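Local coordinates for farnesyl pyrophosphate synthase (Pseudomonas aeruginosa, PDB 3ZOU), which catalyses the condensation of geranyl diphosphate with isopentenyl diphosphate to give farnesyl diphosphate, the C15 precursor of longer isoprenoids, at residues G261-L266 against Y290-R295; L269-L274 against P283-A288; A206-Y211 against D275-S280; A4-R9 against A52-E57. All blocks are in the same frame, centred on the assembly; numbering follows the deposited sequence.

Contact 1: G261-L266 against Y290-R295. With 6H6 (3-(2-oxo-1,3-benzoxazol-3(2H)-yl)propanoic acid), chain G.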
# COMPACT_ATOMS: atom_id res chain seq x y z
N GLY A 261 -25.70 -15.79 -23.44
CA GLY A 261 -26.88 -15.24 -22.88
C GLY A 261 -26.73 -14.48 -21.59
O GLY A 261 -27.36 -13.44 -21.30
N TYR A 262 -25.91 -15.09 -20.72
CA TYR A 262 -25.61 -14.49 -19.46
C TYR A 262 -24.81 -13.18 -19.62
O TYR A 262 -25.08 -12.27 -18.90
CB TYR A 262 -24.82 -15.49 -18.63
CG TYR A 262 -24.52 -15.08 -17.19
CD1 TYR A 262 -25.48 -14.48 -16.36
CD2 TYR A 262 -23.25 -15.32 -16.66
CE1 TYR A 262 -25.21 -14.15 -15.03
CE2 TYR A 262 -22.98 -14.99 -15.33
CZ TYR A 262 -23.94 -14.40 -14.55
OH TYR A 262 -23.67 -14.03 -13.24
N ALA A 263 -23.93 -13.13 -20.57
CA ALA A 263 -23.18 -11.88 -20.86
C ALA A 263 -24.14 -10.78 -21.20
O ALA A 263 -24.05 -9.68 -20.67
CB ALA A 263 -22.17 -12.08 -21.94
N LEU A 264 -25.15 -11.09 -22.03
CA LEU A 264 -26.16 -10.07 -22.29
C LEU A 264 -26.97 -9.63 -21.11
O LEU A 264 -27.29 -8.46 -20.92
CB LEU A 264 -27.14 -10.51 -23.43
CG LEU A 264 -26.48 -10.84 -24.75
CD1 LEU A 264 -27.59 -11.12 -25.77
CD2 LEU A 264 -25.57 -9.77 -25.29
N GLU A 265 -27.32 -10.59 -20.25
CA GLU A 265 -28.06 -10.29 -19.04
C GLU A 265 -27.27 -9.36 -18.12
O GLU A 265 -27.85 -8.47 -17.52
CB GLU A 265 -28.41 -11.58 -18.29
CG GLU A 265 -29.37 -12.46 -19.08
CD GLU A 265 -29.60 -13.83 -18.51
OE1 GLU A 265 -28.82 -14.32 -17.65
OE2 GLU A 265 -30.58 -14.42 -18.99
N LEU A 266 -25.96 -9.57 -18.03
CA LEU A 266 -25.07 -8.73 -17.19
C LEU A 266 -24.98 -7.31 -17.78
O LEU A 266 -25.12 -6.31 -17.06
CB LEU A 266 -23.67 -9.37 -17.05
CG LEU A 266 -23.67 -10.68 -16.21
CD1 LEU A 266 -22.40 -11.38 -16.49
CD2 LEU A 266 -23.88 -10.34 -14.72
N TYR A 290 -19.89 -2.32 -25.16
CA TYR A 290 -18.61 -2.70 -25.76
C TYR A 290 -18.08 -4.03 -25.20
O TYR A 290 -17.59 -4.88 -25.94
CB TYR A 290 -17.56 -1.62 -25.52
CG TYR A 290 -16.19 -2.06 -25.87
CD1 TYR A 290 -15.74 -2.05 -27.19
CD2 TYR A 290 -15.30 -2.49 -24.87
CE1 TYR A 290 -14.47 -2.50 -27.53
CE2 TYR A 290 -14.06 -2.96 -25.20
CZ TYR A 290 -13.67 -2.97 -26.54
OH TYR A 290 -12.37 -3.41 -26.86
N ILE A 291 -18.21 -4.18 -23.88
CA ILE A 291 -17.63 -5.33 -23.20
C ILE A 291 -18.20 -6.66 -23.75
O ILE A 291 -17.45 -7.60 -24.00
CB ILE A 291 -17.86 -5.26 -21.68
CG1 ILE A 291 -16.96 -4.19 -21.05
CG2 ILE A 291 -17.59 -6.58 -21.01
CD1 ILE A 291 -17.43 -3.75 -19.71
N VAL A 292 -19.49 -6.67 -24.03
CA VAL A 292 -20.08 -7.90 -24.52
C VAL A 292 -20.14 -7.99 -26.05
O VAL A 292 -20.39 -9.06 -26.59
CB VAL A 292 -21.47 -8.15 -23.90
CG1 VAL A 292 -21.34 -8.20 -22.40
CG2 VAL A 292 -22.53 -7.10 -24.32
N GLU A 293 -19.93 -6.87 -26.74
CA GLU A 293 -19.89 -6.90 -28.19
C GLU A 293 -18.57 -7.20 -28.79
O GLU A 293 -18.47 -7.46 -30.04
CB GLU A 293 -20.44 -5.58 -28.77
CG GLU A 293 -21.92 -5.32 -28.52
CD GLU A 293 -22.39 -3.98 -29.04
OE1 GLU A 293 -21.66 -3.33 -29.89
OE2 GLU A 293 -23.44 -3.50 -28.57
N ARG A 294 -17.51 -7.16 -27.99
CA ARG A 294 -16.20 -7.44 -28.56
C ARG A 294 -16.09 -8.89 -29.10
O ARG A 294 -16.66 -9.84 -28.59
CB ARG A 294 -15.05 -6.97 -27.66
CG ARG A 294 -14.93 -7.69 -26.37
CD ARG A 294 -14.30 -6.86 -25.24
NE ARG A 294 -14.66 -7.61 -24.03
CZ ARG A 294 -13.88 -8.52 -23.48
NH1 ARG A 294 -12.69 -8.79 -24.02
NH2 ARG A 294 -14.33 -9.23 -22.44
N ARG A 295 -15.42 -8.96 -30.26
CA ARG A 295 -15.28 -10.17 -31.08
C ARG A 295 -13.85 -10.11 -31.59
O ARG A 295 -12.96 -10.50 -30.85
CB ARG A 295 -16.27 -10.25 -32.28
CG ARG A 295 -17.79 -10.37 -31.98
CD ARG A 295 -18.25 -11.67 -31.26
NE ARG A 295 -19.68 -11.64 -31.00
CZ ARG A 295 -20.27 -11.14 -29.90
NH1 ARG A 295 -19.53 -10.61 -28.91
NH2 ARG A 295 -21.60 -11.16 -29.78
O 6H6 G . -8.27 -1.23 -29.43
N1 6H6 G . -11.49 -0.34 -26.93
O1 6H6 G . -12.84 0.70 -28.47
C2 6H6 G . -12.53 0.40 -27.30
O2 6H6 G . -13.19 0.80 -26.19
C3 6H6 G . -12.57 0.26 -25.13
C4 6H6 G . -12.87 0.36 -23.78
C5 6H6 G . -12.01 -0.30 -22.91
C6 6H6 G . -10.92 -1.02 -23.39
C7 6H6 G . -10.60 -1.11 -24.73
C8 6H6 G . -11.46 -0.46 -25.60
C9 6H6 G . -10.51 -0.90 -27.85
C10 6H6 G . -9.54 0.28 -28.11
C11 6H6 G . -8.25 -0.15 -28.80
OXT 6H6 G . -7.28 0.64 -28.71
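Val-292 is the side chain that reaches across to helix 256-273, and its two methyls divide the work. CG1 lies against the backbone of Ala-263, 3.5 Å from that residue's O, and also meets the Ala-263 methyl. CG2 faces the next residue of that helix, touching CD2 of Leu-264 at 4.2 Å, the two branched chains crossing obliquely. A small alanine suits this place because the backbones come close here, with the CA atoms of Ala-263 and Val-292 6.2 Å apart. Leucine, longer, gets from the flank of its helix to the valine and closes the exposed margin.

No hydrogen bond crosses between the segments; Arg-294 NE and Arg-295 NH1 instead bond carbonyls near the end of helix 282-293. Arg-294 folds back so that NE donates to Ile-291 O in the carbonyl plane, on a lone pair. Arg-295 NH1 grips two carbonyls, Val-292 O at 2.9 Å and Arg-294 O, both close to the guanidinium plane. Tyr-290, its CG anti to the backbone N (chi1 169°), swings its ring to the bound benzoxazolone, whose O2 sits 3.7 Å above the ring centre.

Helix 202-227 runs beside this pair: Tyr-262 and Leu-266 pack on its Val-221, and Arg-294 forms a salt bridge to its Asp-223, fastening the C-terminal tail to that helix.

Contact 2: L269-L274 against P283-A288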
# COMPACT_ATOMS: atom_id res chain seq x y z
N LEU A 269 -28.17 -5.67 -16.79
CA LEU A 269 -28.19 -5.23 -15.43
C LEU A 269 -27.40 -3.96 -15.23
O LEU A 269 -27.83 -3.10 -14.52
CB LEU A 269 -27.62 -6.35 -14.52
CG LEU A 269 -28.48 -7.58 -14.35
CD1 LEU A 269 -27.71 -8.71 -13.64
CD2 LEU A 269 -29.76 -7.24 -13.63
N ALA A 270 -26.26 -3.86 -15.95
CA ALA A 270 -25.44 -2.64 -15.87
C ALA A 270 -26.22 -1.43 -16.39
O ALA A 270 -26.23 -0.37 -15.81
CB ALA A 270 -24.16 -2.80 -16.63
N LEU A 271 -26.89 -1.63 -17.53
CA LEU A 271 -27.66 -0.50 -18.16
C LEU A 271 -28.83 -0.11 -17.26
O LEU A 271 -29.09 1.05 -17.07
CB LEU A 271 -28.15 -0.92 -19.54
CG LEU A 271 -27.02 -1.08 -20.57
CD1 LEU A 271 -27.56 -1.68 -21.86
CD2 LEU A 271 -26.19 0.14 -20.83
N ALA A 272 -29.48 -1.09 -16.69
CA ALA A 272 -30.64 -0.82 -15.80
C ALA A 272 -30.22 -0.05 -14.56
O ALA A 272 -30.92 0.79 -14.08
CB ALA A 272 -31.27 -2.10 -15.37
N ALA A 273 -29.00 -0.35 -14.05
CA ALA A 273 -28.52 0.40 -12.91
C ALA A 273 -28.35 1.86 -13.22
O ALA A 273 -28.42 2.66 -12.31
CB ALA A 273 -27.18 -0.15 -12.48
N LEU A 274 -28.16 2.24 -14.49
CA LEU A 274 -28.03 3.61 -14.87
C LEU A 274 -29.33 4.27 -15.40
O LEU A 274 -29.27 5.35 -15.93
CB LEU A 274 -26.94 3.73 -15.92
CG LEU A 274 -25.58 3.18 -15.55
CD1 LEU A 274 -24.65 3.36 -16.76
CD2 LEU A 274 -25.11 3.96 -14.36
N PRO A 283 -21.07 7.38 -21.53
CA PRO A 283 -19.83 6.62 -21.67
C PRO A 283 -19.89 5.29 -20.91
O PRO A 283 -19.40 4.30 -21.43
CB PRO A 283 -18.81 7.58 -21.09
CG PRO A 283 -19.30 8.91 -21.55
CD PRO A 283 -20.76 8.83 -21.33
N LEU A 284 -20.47 5.33 -19.73
CA LEU A 284 -20.66 4.08 -18.95
C LEU A 284 -21.56 3.09 -19.66
O LEU A 284 -21.34 1.88 -19.71
CB LEU A 284 -21.19 4.40 -17.59
CG LEU A 284 -20.28 5.09 -16.55
CD1 LEU A 284 -20.98 5.21 -15.22
CD2 LEU A 284 -18.99 4.33 -16.36
N ARG A 285 -22.64 3.63 -20.22
CA ARG A 285 -23.52 2.74 -20.98
C ARG A 285 -22.82 2.09 -22.17
O ARG A 285 -22.97 0.88 -22.48
CB ARG A 285 -24.77 3.51 -21.45
CG ARG A 285 -25.62 4.03 -20.33
CD ARG A 285 -26.77 4.92 -20.85
NE ARG A 285 -27.65 5.33 -19.77
CZ ARG A 285 -27.84 6.54 -19.31
NH1 ARG A 285 -27.29 7.59 -19.89
NH2 ARG A 285 -28.61 6.70 -18.27
N GLN A 286 -22.10 2.92 -22.92
CA GLN A 286 -21.35 2.46 -24.08
C GLN A 286 -20.28 1.40 -23.74
O GLN A 286 -20.04 0.48 -24.49
CB GLN A 286 -20.74 3.64 -24.84
CG GLN A 286 -21.79 4.50 -25.52
CD GLN A 286 -21.15 5.63 -26.34
OE1 GLN A 286 -20.05 5.46 -26.90
NE2 GLN A 286 -21.84 6.74 -26.47
N LEU A 287 -19.62 1.61 -22.62
CA LEU A 287 -18.66 0.63 -22.14
C LEU A 287 -19.33 -0.70 -21.85
O LEU A 287 -18.80 -1.71 -22.25
CB LEU A 287 -17.94 1.16 -20.87
CG LEU A 287 -16.94 0.14 -20.32
CD1 LEU A 287 -15.74 -0.00 -21.23
CD2 LEU A 287 -16.51 0.69 -18.97
N ALA A 288 -20.45 -0.68 -21.20
CA ALA A 288 -21.20 -1.92 -20.94
C ALA A 288 -21.51 -2.70 -22.19
O ALA A 288 -21.34 -3.93 -22.23
CB ALA A 288 -22.41 -1.68 -20.10
O HOH W 1 -29.19 3.29 -18.72
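Arg-285 lies across the end of helix 256-273 and meets Leu-271 and Leu-274 with its stem and its tip. Its CB touches Leu-271 CD2 at 3.7 Å, and CG touches both that methyl and Leu-274 CD1, the latter at 3.8 Å. Beyond CG the chain is extended to NE, which carries the charged end past the leucines to the helix terminus. There NE donates to a water, 2.8 Å away, that in turn donates to Leu-271 O, while NH2 donates to Leu-274 O at 2.8 Å along a bent path (133° at the hydrogen). Arginine suits the site because its aliphatic stem covers leucine and its donors reach carbonyls at the helix end, one directly and one through the water. NH2 also bonds Phe-277 O, and NH1 forms a salt bridge with Asp-282 and a hydrogen bond to Pro-278 O.

Deeper in the interface, Leu-274 CD1 meets CB of Leu-284, the two side chains crossing at about a right angle, and the methyls of Ala-270 and Ala-288 touch at 4.0 Å. The alanines let the short helical segments approach to 9.5 Å between axes.

These form a helical hairpin, antiparallel at 170°, packed against helix 202-227 through Tyr-211 and Leu-208, and against helix 47-58 through Ala-54 and Leu-51.

Contact 3: A206-Y211 against D275-S280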
# COMPACT_ATOMS: atom_id res chain seq x y z
N ALA A 206 -25.00 3.67 -4.93
CA ALA A 206 -25.45 2.33 -4.92
C ALA A 206 -25.70 1.86 -6.36
O ALA A 206 -25.43 0.71 -6.72
CB ALA A 206 -26.71 2.20 -4.07
N ALA A 207 -26.34 2.73 -7.16
CA ALA A 207 -26.58 2.40 -8.54
C ALA A 207 -25.32 2.17 -9.31
O ALA A 207 -25.22 1.25 -10.09
CB ALA A 207 -27.39 3.53 -9.20
N LEU A 208 -24.37 3.04 -9.09
CA LEU A 208 -23.07 2.90 -9.74
C LEU A 208 -22.34 1.67 -9.29
O LEU A 208 -21.65 0.99 -10.08
CB LEU A 208 -22.24 4.20 -9.57
CG LEU A 208 -22.61 5.39 -10.45
CD1 LEU A 208 -21.91 6.62 -9.93
CD2 LEU A 208 -22.29 5.19 -11.93
N GLU A 209 -22.53 1.28 -8.02
CA GLU A 209 -22.01 -0.02 -7.55
C GLU A 209 -22.63 -1.25 -8.24
O GLU A 209 -21.92 -2.15 -8.66
CB GLU A 209 -22.11 -0.10 -6.03
CG GLU A 209 -21.63 -1.44 -5.51
CD GLU A 209 -21.76 -1.51 -4.00
OE1 GLU A 209 -20.90 -0.92 -3.29
OE2 GLU A 209 -22.74 -2.10 -3.52
N ARG A 210 -23.95 -1.20 -8.48
CA ARG A 210 -24.62 -2.24 -9.23
C ARG A 210 -24.06 -2.33 -10.66
O ARG A 210 -23.87 -3.45 -11.20
CB ARG A 210 -26.13 -2.03 -9.22
CG ARG A 210 -26.74 -2.32 -7.89
CD ARG A 210 -28.27 -2.48 -8.07
NE ARG A 210 -28.92 -1.28 -8.47
CZ ARG A 210 -29.18 -0.24 -7.67
NH1 ARG A 210 -28.85 -0.23 -6.37
NH2 ARG A 210 -29.78 0.82 -8.16
N TYR A 211 -23.90 -1.17 -11.27
CA TYR A 211 -23.30 -1.10 -12.60
C TYR A 211 -21.98 -1.82 -12.61
O TYR A 211 -21.66 -2.59 -13.51
CB TYR A 211 -23.22 0.39 -13.04
CG TYR A 211 -22.35 0.60 -14.27
CD1 TYR A 211 -20.99 0.76 -14.16
CD2 TYR A 211 -22.88 0.51 -15.53
CE1 TYR A 211 -20.17 0.90 -15.24
CE2 TYR A 211 -22.06 0.64 -16.66
CZ TYR A 211 -20.71 0.85 -16.53
OH TYR A 211 -19.89 0.93 -17.62
N ASP A 275 -30.45 3.59 -15.22
CA ASP A 275 -31.75 4.18 -15.57
C ASP A 275 -31.97 5.43 -14.76
O ASP A 275 -31.71 5.48 -13.53
CB ASP A 275 -32.90 3.19 -15.40
CG ASP A 275 -32.96 2.18 -16.51
OD1 ASP A 275 -32.45 2.49 -17.63
OD2 ASP A 275 -33.54 1.10 -16.28
N GLY A 276 -32.37 6.48 -15.42
CA GLY A 276 -32.54 7.73 -14.68
C GLY A 276 -31.30 8.59 -14.59
O GLY A 276 -31.39 9.79 -14.30
N PHE A 277 -30.11 8.03 -14.86
CA PHE A 277 -28.98 8.90 -14.98
C PHE A 277 -29.12 9.70 -16.28
O PHE A 277 -29.65 9.21 -17.27
CB PHE A 277 -27.65 8.13 -15.02
CG PHE A 277 -27.17 7.66 -13.68
CD1 PHE A 277 -27.87 6.70 -12.97
CD2 PHE A 277 -26.01 8.15 -13.16
CE1 PHE A 277 -27.42 6.23 -11.74
CE2 PHE A 277 -25.55 7.68 -11.91
CZ PHE A 277 -26.25 6.73 -11.23
N PRO A 278 -28.53 10.89 -16.29
CA PRO A 278 -28.60 11.72 -17.47
C PRO A 278 -27.72 11.25 -18.61
O PRO A 278 -27.01 10.23 -18.52
CB PRO A 278 -28.09 13.07 -16.97
CG PRO A 278 -27.15 12.75 -15.86
CD PRO A 278 -27.76 11.55 -15.20
N PRO A 279 -27.74 12.01 -19.73
CA PRO A 279 -26.89 11.65 -20.84
C PRO A 279 -25.38 11.61 -20.55
O PRO A 279 -24.63 10.97 -21.30
CB PRO A 279 -27.21 12.76 -21.88
CG PRO A 279 -28.66 12.96 -21.64
CD PRO A 279 -28.73 13.07 -20.13
N SER A 280 -24.92 12.34 -19.53
CA SER A 280 -23.49 12.36 -19.24
C SER A 280 -23.02 10.94 -18.76
O SER A 280 -21.80 10.70 -18.68
CB SER A 280 -23.13 13.40 -18.17
OG SER A 280 -23.83 13.13 -17.00
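Phe-277 drives its ring toward helix 202-227, where the outer carbons meet Ala-207 and Leu-208. The Ala-207 methyl comes in at the ring edge, near its plane, 3.7 Å from CE1, with CZ only slightly farther. Leu-208 approaches obliquely: its CG lies 4.0 Å from CZ, and its CD2 lies 4.1 Å from CE2. Phe-277 CG is anti to its own carbonyl carbon (chi1 -78°), which sends the ring to the helix while the nearest CA atoms, of Ala-207 and Asp-275, stay 8.9 Å apart. A large aromatic suits that backbone spacing, and alanine opposite it accepts the ring edge without crowding.

Here the packing is tight, with both helix residues buried. Leu-59 touches both Phe-277 and Leu-208, and Leu-208 also reaches Leu-274, Leu-284 and helix 171-196. The rest of the loop is looser: Asp-275, Gly-276, Pro-278 and Pro-279 are exposed and do not touch segment 206-211. Gly-276, with a positive phi of 88°, makes the bend that turns the chain from the helix end into this loop.

One polar tie of the loop runs elsewhere, from Ser-280 OG to Glu-57 O. With no hydrogen bond between the two segments, their attachment rests on hydrophobic burial and van der Waals contact.

Contact 4: A4-R9 against A52-E57. With 6H6 (3-(2-oxo-1,3-benzoxazol-3(2H)-yl)propanoic acid), chain G.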
# COMPACT_ATOMS: atom_id res chain seq x y z
N ALA A 4 -14.34 3.96 -28.22
CA ALA A 4 -12.94 3.89 -28.55
C ALA A 4 -12.30 5.27 -28.38
O ALA A 4 -11.24 5.33 -27.81
CB ALA A 4 -12.72 3.37 -29.97
N ALA A 5 -12.94 6.34 -28.84
CA ALA A 5 -12.48 7.71 -28.66
C ALA A 5 -12.45 8.13 -27.19
O ALA A 5 -11.51 8.78 -26.72
CB ALA A 5 -13.34 8.69 -29.43
N TYR A 6 -13.44 7.67 -26.43
CA TYR A 6 -13.50 8.03 -25.03
C TYR A 6 -12.33 7.31 -24.33
O TYR A 6 -11.63 7.90 -23.48
CB TYR A 6 -14.85 7.63 -24.41
CG TYR A 6 -15.06 8.17 -23.03
CD1 TYR A 6 -15.57 9.43 -22.81
CD2 TYR A 6 -14.72 7.42 -21.89
CE1 TYR A 6 -15.74 9.99 -21.54
CE2 TYR A 6 -14.87 7.97 -20.63
CZ TYR A 6 -15.38 9.21 -20.43
OH TYR A 6 -15.52 9.75 -19.21
N GLN A 7 -12.13 6.05 -24.66
CA GLN A 7 -11.04 5.25 -24.09
C GLN A 7 -9.66 5.88 -24.41
O GLN A 7 -8.80 6.07 -23.53
CB GLN A 7 -11.10 3.82 -24.56
CG GLN A 7 -10.00 2.93 -24.09
CD GLN A 7 -8.69 3.05 -24.85
OE1 GLN A 7 -8.66 3.28 -26.07
NE2 GLN A 7 -7.56 2.83 -24.15
N ALA A 8 -9.49 6.30 -25.66
CA ALA A 8 -8.22 6.96 -26.04
C ALA A 8 -7.98 8.25 -25.28
O ALA A 8 -6.84 8.51 -24.88
CB ALA A 8 -8.15 7.17 -27.54
N ARG A 9 -9.00 9.07 -25.09
CA ARG A 9 -8.89 10.32 -24.33
C ARG A 9 -8.53 10.07 -22.84
O ARG A 9 -7.66 10.76 -22.26
CB ARG A 9 -10.17 11.15 -24.37
CG ARG A 9 -10.37 11.94 -25.65
CD ARG A 9 -11.31 13.16 -25.44
NE ARG A 9 -12.44 12.93 -24.52
CZ ARG A 9 -13.73 12.75 -24.86
NH1 ARG A 9 -14.14 12.74 -26.14
NH2 ARG A 9 -14.64 12.57 -23.91
N ALA A 52 -13.20 5.63 -13.67
CA ALA A 52 -13.18 6.78 -12.72
C ALA A 52 -13.64 8.06 -13.43
O ALA A 52 -14.46 8.76 -12.90
CB ALA A 52 -11.79 6.94 -12.13
N TYR A 53 -13.09 8.34 -14.58
CA TYR A 53 -13.50 9.57 -15.31
C TYR A 53 -14.98 9.46 -15.64
O TYR A 53 -15.72 10.43 -15.48
CB TYR A 53 -12.70 9.71 -16.61
CG TYR A 53 -11.27 10.11 -16.35
CD1 TYR A 53 -10.94 11.24 -15.61
CD2 TYR A 53 -10.21 9.39 -16.89
CE1 TYR A 53 -9.64 11.62 -15.41
CE2 TYR A 53 -8.89 9.74 -16.64
CZ TYR A 53 -8.61 10.89 -15.94
OH TYR A 53 -7.27 11.27 -15.67
N ALA A 54 -15.42 8.30 -16.11
CA ALA A 54 -16.80 8.18 -16.63
C ALA A 54 -17.75 8.28 -15.46
O ALA A 54 -18.86 8.83 -15.61
CB ALA A 54 -17.00 6.93 -17.45
N ALA A 55 -17.45 7.68 -14.30
CA ALA A 55 -18.32 7.80 -13.16
C ALA A 55 -18.40 9.27 -12.67
O ALA A 55 -19.48 9.72 -12.23
CB ALA A 55 -17.84 6.86 -12.02
N CYS A 56 -17.28 9.96 -12.67
CA CYS A 56 -17.23 11.34 -12.26
C CYS A 56 -18.17 12.13 -13.23
O CYS A 56 -19.05 12.86 -12.72
CB CYS A 56 -15.82 11.83 -12.34
SG CYS A 56 -15.59 13.54 -11.85
N GLU A 57 -18.04 11.93 -14.53
CA GLU A 57 -18.92 12.63 -15.54
C GLU A 57 -20.37 12.24 -15.41
O GLU A 57 -21.29 13.09 -15.58
CB GLU A 57 -18.44 12.41 -16.96
CG GLU A 57 -17.08 12.95 -17.26
CD GLU A 57 -16.73 12.69 -18.77
OE1 GLU A 57 -17.61 12.74 -19.64
OE2 GLU A 57 -15.60 12.33 -19.09
O 6H6 G . -8.27 -1.23 -29.43
N1 6H6 G . -11.49 -0.34 -26.93
O1 6H6 G . -12.84 0.70 -28.47
C2 6H6 G . -12.53 0.40 -27.30
O2 6H6 G . -13.19 0.80 -26.19
C3 6H6 G . -12.57 0.26 -25.13
C4 6H6 G . -12.87 0.36 -23.78
C5 6H6 G . -12.01 -0.30 -22.91
C6 6H6 G . -10.92 -1.02 -23.39
C7 6H6 G . -10.60 -1.11 -24.73
C8 6H6 G . -11.46 -0.46 -25.60
C9 6H6 G . -10.51 -0.90 -27.85
C10 6H6 G . -9.54 0.28 -28.11
C11 6H6 G . -8.25 -0.15 -28.80
OXT 6H6 G . -7.28 0.64 -28.71
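Tyr-6 and Glu-57 meet from opposite directions, and the phenol OH donates to Glu-57 OE2 over a short 2.6 Å. The ring and carboxylate planes are 54° apart, and the hydroxyl comes to OE2 from well above the carboxylate plane, 69° out of it, while the carboxylate lies at the ring edge. Around the bond the same OH rests on the helix backbone, 3.3 Å from Ala-54 CA, with Ala-54 CB beside it. Ala-54 CB is also 4.0 Å from Tyr-6 CE2, approaching the ring obliquely. Alanine suits this place because its methyl is small enough to let the phenol lie close to the helix.

The ring reaches across because Tyr-6 CG is anti to the backbone N, which carries the hydroxyl over a wide spacing: the short helical axes are 11.5 Å apart and cross at 109°. Glu-57 answers with a chain extended beyond CG. In the predominantly helical prenyl synthase fold, the contact here joins the N-terminal helix 3-19 to helix 47-58.

Farther out, Pro-283 of helix 282-293 packs on both Tyr-6 and Ala-54, and Tyr-53 turns its own hydroxyl to Asp-67. Arg-9 NH2 is 4.9 Å from Glu-57 OE2, not in contact, though its charge would probably favour the carboxylate form. Residues on other sides of helix 3-19 line the pocket of the bound benzoxazolone: Ala-4 CB lies close to ligand O1, and the stem of Gln-7, whose NE2 is held by Lys-45 O, runs along the bicyclic ring.

From the N terminus, contact 4 closes first, joining helix 3-19 to helix 47-58 across a loop of 42 residues, in series with all the others. The C-terminal half is more interlaced. Contact 3 ties helix 202-227 to the loop at 275-280, and its span crosses those of contacts 1 and 2. Contact 2 is nested inside the loop closed by contact 1, and both join helices 256-273 and 282-293. Tyr-211 OH to Leu-284 O links contacts 2 and 3, Pro-283 and Leu-284 pack on contact 4, and Ser-280 OG reaches Glu-57 O. Contacts 1 and 4 both touch the bound benzoxazolone.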